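Local coordinates for protein probable thioesterase (Thermus thermophilus, PDB 1Z54) that probably hydrolyses fatty acyl-CoA thioesters and is built on the hotdog fold, at residues 73-78 / 89-94; 50-55 / 107-112. All blocks are in the same frame, centred on the assembly; numbering follows the deposited sequence.

Contact 1 (73-78 / 89-94); sequences VEVRTR and FRYRVE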
loop_
_atom_site.group_PDB
_atom_site.type_symbol
_atom_site.label_atom_id
_atom_site.label_comp_id
_atom_site.label_asym_id
_atom_site.label_seq_id
_atom_site.Cartn_x
_atom_site.Cartn_y
_atom_site.Cartn_z
ATOM N N VAL A 73 -4.667 -17.615 -1.160
ATOM C CA VAL A 73 -3.797 -18.034 -2.253
ATOM C C VAL A 73 -2.554 -18.722 -1.739
ATOM O O VAL A 73 -2.100 -18.470 -0.621
ATOM C CB VAL A 73 -3.326 -16.846 -3.132
ATOM C CG1 VAL A 73 -4.495 -16.220 -3.841
ATOM C CG2 VAL A 73 -2.586 -15.828 -2.270
ATOM N N GLU A 74 -2.012 -19.600 -2.573
ATOM C CA GLU A 74 -0.803 -20.329 -2.236
ATOM C C GLU A 74 0.304 -19.880 -3.165
ATOM O O GLU A 74 0.126 -19.830 -4.387
ATOM C CB GLU A 74 -1.029 -21.837 -2.374
ATOM C CG GLU A 74 -1.898 -22.418 -1.273
ATOM C CD GLU A 74 -2.005 -23.930 -1.344
ATOM O OE1 GLU A 74 -2.506 -24.531 -0.371
ATOM O OE2 GLU A 74 -1.595 -24.518 -2.372
ATOM N N VAL A 75 1.437 -19.528 -2.574
ATOM C CA VAL A 75 2.581 -19.080 -3.341
ATOM C C VAL A 75 3.709 -20.073 -3.178
ATOM O O VAL A 75 4.226 -20.275 -2.079
ATOM C CB VAL A 75 3.064 -17.704 -2.886
ATOM C CG1 VAL A 75 4.193 -17.236 -3.793
ATOM C CG2 VAL A 75 1.900 -16.716 -2.913
ATOM N N ARG A 76 4.070 -20.702 -4.287
ATOM C CA ARG A 76 5.132 -21.689 -4.302
ATOM C C ARG A 76 6.413 -21.008 -4.746
ATOM O O ARG A 76 6.457 -20.386 -5.806
ATOM C CB ARG A 76 4.761 -22.816 -5.269
ATOM C CG ARG A 76 3.469 -23.528 -4.876
ATOM C CD ARG A 76 2.870 -24.329 -6.030
ATOM N NE ARG A 76 3.781 -25.352 -6.534
ATOM C CZ ARG A 76 3.460 -26.235 -7.480
ATOM N NH1 ARG A 76 4.348 -27.136 -7.885
ATOM N NH2 ARG A 76 2.249 -26.218 -8.021
ATOM N N THR A 77 7.460 -21.110 -3.940
ATOM C CA THR A 77 8.710 -20.478 -4.317
ATOM C C THR A 77 9.922 -21.379 -4.204
ATOM O O THR A 77 10.021 -22.231 -3.319
ATOM C CB THR A 77 8.970 -19.174 -3.502
ATOM O OG1 THR A 77 10.327 -19.145 -3.050
ATOM C CG2 THR A 77 8.042 -19.066 -2.331
ATOM N N ARG A 78 10.840 -21.197 -5.135
ATOM C CA ARG A 78 12.059 -21.971 -5.111
ATOM C C ARG A 78 13.189 -21.084 -5.576
ATOM O O ARG A 78 12.966 -20.067 -6.236
ATOM C CB ARG A 78 11.932 -23.202 -6.012
ATOM C CG ARG A 78 12.000 -22.921 -7.497
ATOM C CD ARG A 78 12.026 -24.234 -8.268
ATOM N NE ARG A 78 12.675 -24.080 -9.566
ATOM C CZ ARG A 78 12.152 -23.412 -10.584
ATOM N NH1 ARG A 78 10.962 -22.837 -10.462
ATOM N NH2 ARG A 78 12.830 -23.305 -11.719
ATOM N N PHE A 89 14.637 -16.057 -7.597
ATOM C CA PHE A 89 13.520 -16.846 -7.106
ATOM C C PHE A 89 12.447 -16.898 -8.173
ATOM O O PHE A 89 12.245 -15.939 -8.921
ATOM C CB PHE A 89 12.905 -16.237 -5.837
ATOM C CG PHE A 89 13.812 -16.258 -4.649
ATOM C CD1 PHE A 89 14.804 -15.303 -4.500
ATOM C CD2 PHE A 89 13.688 -17.258 -3.684
ATOM C CE1 PHE A 89 15.666 -15.339 -3.409
ATOM C CE2 PHE A 89 14.541 -17.305 -2.589
ATOM C CZ PHE A 89 15.534 -16.344 -2.450
ATOM N N ARG A 90 11.760 -18.029 -8.243
ATOM C CA ARG A 90 10.675 -18.200 -9.188
ATOM C C ARG A 90 9.449 -18.569 -8.378
ATOM O O ARG A 90 9.544 -19.321 -7.411
ATOM C CB ARG A 90 11.010 -19.282 -10.212
ATOM C CG ARG A 90 11.910 -18.784 -11.320
ATOM C CD ARG A 90 11.822 -19.687 -12.527
ATOM N NE ARG A 90 12.201 -18.989 -13.750
ATOM C CZ ARG A 90 11.556 -17.935 -14.248
ATOM N NH1 ARG A 90 11.979 -17.368 -15.369
ATOM N NH2 ARG A 90 10.487 -17.450 -13.628
ATOM N N TYR A 91 8.297 -18.031 -8.760
ATOM C CA TYR A 91 7.085 -18.294 -8.003
ATOM C C TYR A 91 5.868 -18.653 -8.826
ATOM O O TYR A 91 5.747 -18.273 -9.989
ATOM C CB TYR A 91 6.697 -17.070 -7.169
ATOM C CG TYR A 91 7.827 -16.316 -6.523
ATOM C CD1 TYR A 91 8.704 -15.532 -7.282
ATOM C CD2 TYR A 91 7.973 -16.314 -5.138
ATOM C CE1 TYR A 91 9.695 -14.753 -6.666
ATOM C CE2 TYR A 91 8.950 -15.545 -4.517
ATOM C CZ TYR A 91 9.806 -14.765 -5.283
ATOM O OH TYR A 91 10.755 -13.992 -4.653
ATOM N N ARG A 92 4.951 -19.365 -8.179
ATOM C CA ARG A 92 3.682 -19.737 -8.781
ATOM C C ARG A 92 2.625 -19.383 -7.750
ATOM O O ARG A 92 2.688 -19.831 -6.600
ATOM C CB ARG A 92 3.623 -21.235 -9.099
ATOM C CG ARG A 92 4.438 -21.626 -10.324
ATOM C CD ARG A 92 4.380 -23.120 -10.634
ATOM N NE ARG A 92 3.183 -23.504 -11.376
ATOM C CZ ARG A 92 2.009 -23.778 -10.820
ATOM N NH1 ARG A 92 1.867 -23.719 -9.503
ATOM N NH2 ARG A 92 0.974 -24.107 -11.585
ATOM N N VAL A 93 1.675 -18.545 -8.150
ATOM C CA VAL A 93 0.609 -18.145 -7.257
ATOM C C VAL A 93 -0.645 -18.850 -7.722
ATOM O O VAL A 93 -1.131 -18.603 -8.824
ATOM C CB VAL A 93 0.342 -16.628 -7.304
ATOM C CG1 VAL A 93 -0.737 -16.278 -6.289
ATOM C CG2 VAL A 93 1.623 -15.847 -7.024
ATOM N N GLU A 94 -1.175 -19.732 -6.888
ATOM C CA GLU A 94 -2.372 -20.439 -7.278
ATOM C C GLU A 94 -3.416 -20.527 -6.182
ATOM O O GLU A 94 -3.197 -20.097 -5.047
ATOM C CB GLU A 94 -2.007 -21.837 -7.800
ATOM C CG GLU A 94 -1.095 -22.644 -6.910
ATOM C CD GLU A 94 -0.736 -23.982 -7.526
ATOM O OE1 GLU A 94 -1.651 -24.776 -7.803
ATOM O OE2 GLU A 94 0.463 -24.242 -7.741
#

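Contact 2 (50-55 / 107-112); sequences RGVFFP and HLCQVG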
loop_
_atom_site.group_PDB
_atom_site.type_symbol
_atom_site.label_atom_id
_atom_site.label_comp_id
_atom_site.label_asym_id
_atom_site.label_seq_id
_atom_site.Cartn_x
_atom_site.Cartn_y
_atom_site.Cartn_z
ATOM N N ARG A 50 22.544 -8.128 10.228
ATOM C CA ARG A 50 23.976 -8.377 10.104
ATOM C C ARG A 50 24.522 -7.469 9.014
ATOM O O ARG A 50 25.685 -7.578 8.622
ATOM C CB ARG A 50 24.237 -9.830 9.702
ATOM C CG ARG A 50 23.869 -10.860 10.743
ATOM C CD ARG A 50 23.805 -12.260 10.125
ATOM N NE ARG A 50 24.952 -12.535 9.263
ATOM C CZ ARG A 50 25.233 -13.728 8.744
ATOM N NH1 ARG A 50 26.298 -13.881 7.968
ATOM N NH2 ARG A 50 24.452 -14.768 9.005
ATOM N N GLY A 51 23.670 -6.578 8.519
ATOM C CA GLY A 51 24.078 -5.679 7.458
ATOM C C GLY A 51 24.147 -6.397 6.118
ATOM O O GLY A 51 24.991 -6.081 5.283
ATOM N N VAL A 52 23.264 -7.370 5.915
ATOM C CA VAL A 52 23.227 -8.128 4.667
ATOM C C VAL A 52 21.848 -7.950 4.034
ATOM O O VAL A 52 20.834 -8.120 4.698
ATOM C CB VAL A 52 23.481 -9.631 4.919
ATOM C CG1 VAL A 52 23.600 -10.367 3.595
ATOM C CG2 VAL A 52 24.755 -9.814 5.749
ATOM N N PHE A 53 21.813 -7.620 2.747
ATOM C CA PHE A 53 20.538 -7.396 2.070
ATOM C C PHE A 53 20.425 -8.118 0.730
ATOM O O PHE A 53 21.424 -8.383 0.065
ATOM C CB PHE A 53 20.340 -5.894 1.836
ATOM C CG PHE A 53 20.632 -5.051 3.045
ATOM C CD1 PHE A 53 19.662 -4.841 4.017
ATOM C CD2 PHE A 53 21.895 -4.496 3.226
ATOM C CE1 PHE A 53 19.941 -4.087 5.162
ATOM C CE2 PHE A 53 22.187 -3.745 4.363
ATOM C CZ PHE A 53 21.206 -3.538 5.335
ATOM N N PHE A 54 19.191 -8.418 0.345
ATOM C CA PHE A 54 18.904 -9.069 -0.927
ATOM C C PHE A 54 17.972 -8.158 -1.704
ATOM O O PHE A 54 16.821 -8.503 -1.948
ATOM C CB PHE A 54 18.210 -10.412 -0.706
ATOM C CG PHE A 54 19.093 -11.460 -0.093
ATOM C CD1 PHE A 54 18.565 -12.410 0.770
ATOM C CD2 PHE A 54 20.451 -11.501 -0.380
ATOM C CE1 PHE A 54 19.373 -13.384 1.339
ATOM C CE2 PHE A 54 21.267 -12.473 0.187
ATOM C CZ PHE A 54 20.725 -13.414 1.048
ATOM N N PRO A 55 18.449 -6.967 -2.090
ATOM C CA PRO A 55 17.581 -6.059 -2.843
ATOM C C PRO A 55 17.165 -6.635 -4.199
ATOM O O PRO A 55 17.904 -7.418 -4.818
ATOM C CB PRO A 55 18.438 -4.799 -2.974
ATOM C CG PRO A 55 19.825 -5.350 -3.027
ATOM C CD PRO A 55 19.796 -6.393 -1.930
ATOM N N HIS A 107 17.785 -10.964 -7.537
ATOM C CA HIS A 107 18.381 -10.180 -6.464
ATOM C C HIS A 107 19.897 -10.135 -6.538
ATOM O O HIS A 107 20.541 -11.018 -7.100
ATOM C CB HIS A 107 18.031 -10.768 -5.094
ATOM C CG HIS A 107 16.568 -10.828 -4.795
ATOM N ND1 HIS A 107 15.722 -11.741 -5.386
ATOM C CD2 HIS A 107 15.810 -10.121 -3.923
ATOM C CE1 HIS A 107 14.507 -11.599 -4.887
ATOM N NE2 HIS A 107 14.533 -10.622 -3.997
ATOM N N LEU A 108 20.460 -9.085 -5.959
ATOM C CA LEU A 108 21.900 -8.951 -5.848
ATOM C C LEU A 108 22.053 -9.008 -4.337
ATOM O O LEU A 108 21.051 -8.972 -3.612
ATOM C CB LEU A 108 22.391 -7.597 -6.372
ATOM C CG LEU A 108 22.582 -7.453 -7.884
ATOM C CD1 LEU A 108 23.142 -6.064 -8.169
ATOM C CD2 LEU A 108 23.536 -8.527 -8.415
ATOM N N CYS A 109 23.281 -9.114 -3.849
ATOM C CA CYS A 109 23.484 -9.156 -2.411
ATOM C C CYS A 109 24.232 -7.908 -1.995
ATOM O O CYS A 109 25.270 -7.575 -2.566
ATOM C CB CYS A 109 24.272 -10.401 -1.993
ATOM S SG CYS A 109 24.568 -10.512 -0.196
ATOM N N GLN A 110 23.689 -7.206 -1.009
ATOM C CA GLN A 110 24.314 -5.988 -0.527
ATOM C C GLN A 110 24.768 -6.162 0.915
ATOM O O GLN A 110 24.001 -6.589 1.775
ATOM C CB GLN A 110 23.328 -4.824 -0.625
ATOM C CG GLN A 110 23.916 -3.460 -0.296
ATOM C CD GLN A 110 22.902 -2.344 -0.475
ATOM O OE1 GLN A 110 22.311 -2.193 -1.546
ATOM N NE2 GLN A 110 22.699 -1.554 0.572
ATOM N N VAL A 111 26.030 -5.846 1.165
ATOM C CA VAL A 111 26.586 -5.942 2.506
ATOM C C VAL A 111 27.279 -4.623 2.825
ATOM O O VAL A 111 28.290 -4.278 2.216
ATOM C CB VAL A 111 27.590 -7.125 2.616
ATOM C CG1 VAL A 111 28.539 -7.109 1.454
ATOM C CG2 VAL A 111 28.371 -7.039 3.911
ATOM N N GLY A 112 26.713 -3.877 3.767
ATOM C CA GLY A 112 27.295 -2.599 4.137
ATOM C C GLY A 112 27.323 -1.604 2.988
ATOM O O GLY A 112 28.389 -1.128 2.579
#

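Contact 1 (73-78 / 89-94)
R76 and E94 meet across antiparallel strands in a salt bridge, NH2 of R76 reaching OE2 of E94 at 2.7 Å. OE2 lies near the plane of the R76 guanidinium and receives the N-H on its syn lone pair, with the carboxylate turned 29° from that plane. R92 runs alongside R76, pointing the same way, and brings its NH1 to the same oxygen, though the modelled spacing there is too short to trust. R76, R92 and E94 form a salt-bridge network in which the carboxylate probably offsets part of the arginines' charge. E94 CG sits between backbone N and carbonyl carbon (chi1 50°), from where the extended chain carries OE2 to R76, and a chi3 bend in each arginine (59° in R76) swings its guanidinium toward the acid. Farther along this face the R78 guanidinium lies beside R90, its NH1 3.6 Å from R90 CB. On the reverse face CB of T77 presses on Y91 CD2 at 3.4 Å, V75 CG2 meets V93 CG2 at 4.2 Å, and T77 OG1 is buried without a polar partner. Between the faces, paired backbone bonds join E74 with E94, R76 with R92 and R78 with R90. Y91 OH is held by T105 and R33. Helix 24-39 packs on V75, T77 and Y91, while strands 3-8 and 98-111 bond to strands 72-82 and 86-95 respectively, making this hairpin interior to the sheet.

Contact 2 (50-55 / 107-112)
Q110 O accepts the backbone N-H of F53 at 2.6 Å, in the carbonyl plane, and CD2 of the F53 ring comes to 3.3 Å of this oxygen. The return bond, Q110 N to F53 O at 2.8 Å, is nearly straight, but its donor is tilted from the carbonyl plane. Longer bonds, G112 N to G51 O and L108 N to P55 O, extend the pairing toward both ends. On one face the F53 ring crosses the Q110 amide with their planes 64° apart, and P55 CD rests on Q110 CB; M17 of the second subunit packs against all three residues. On the other, C109 turns SG anti to its own backbone N (chi1 180°), which sets the sulfur 3.9 Å from CG1 of V52 and equally far from CE2 of F54, an oblique sulfur-aromatic contact. H107 carries CB to 3.4 Å of P55 O, its ring stands at about 80° to that of F89, and its ND1 bonds weakly to T105 O. With an alanine here, the F89 ring would probably lose its nearly perpendicular partner and T105 O its weak donor. F54 O binds a glycerol, probably from the crystallisation liquor. G51, with positive phi, is the C-prime residue of the Schellman motif ending helix 44-48; the chain then enters a strand outermost in this chain's antiparallel hotdog sheet, paired with strand 98-111.

In the fold
From the N terminus the chain lays down strand 3-8, then helix 24-39, and after helix 44-48 enters the first half of contact 2. Strand 52-63 leads on to strand 72-82, which turns back as strand 86-95; contact 1 closes this tight hairpin, with only ten residues between its segments. Strand 98-111 follows, and its far end returns to residues 50-55, so contact 2 closes a much longer loop that encloses contact 1 entirely. Their centres lie about 23 Å apart, yet F89 CD1 touches H107 CE1 at 3.7 Å. One contact thus builds the sheet's interior; the other joins strand 52-63, one of the two outermost strands within this chain, to strand 98-111.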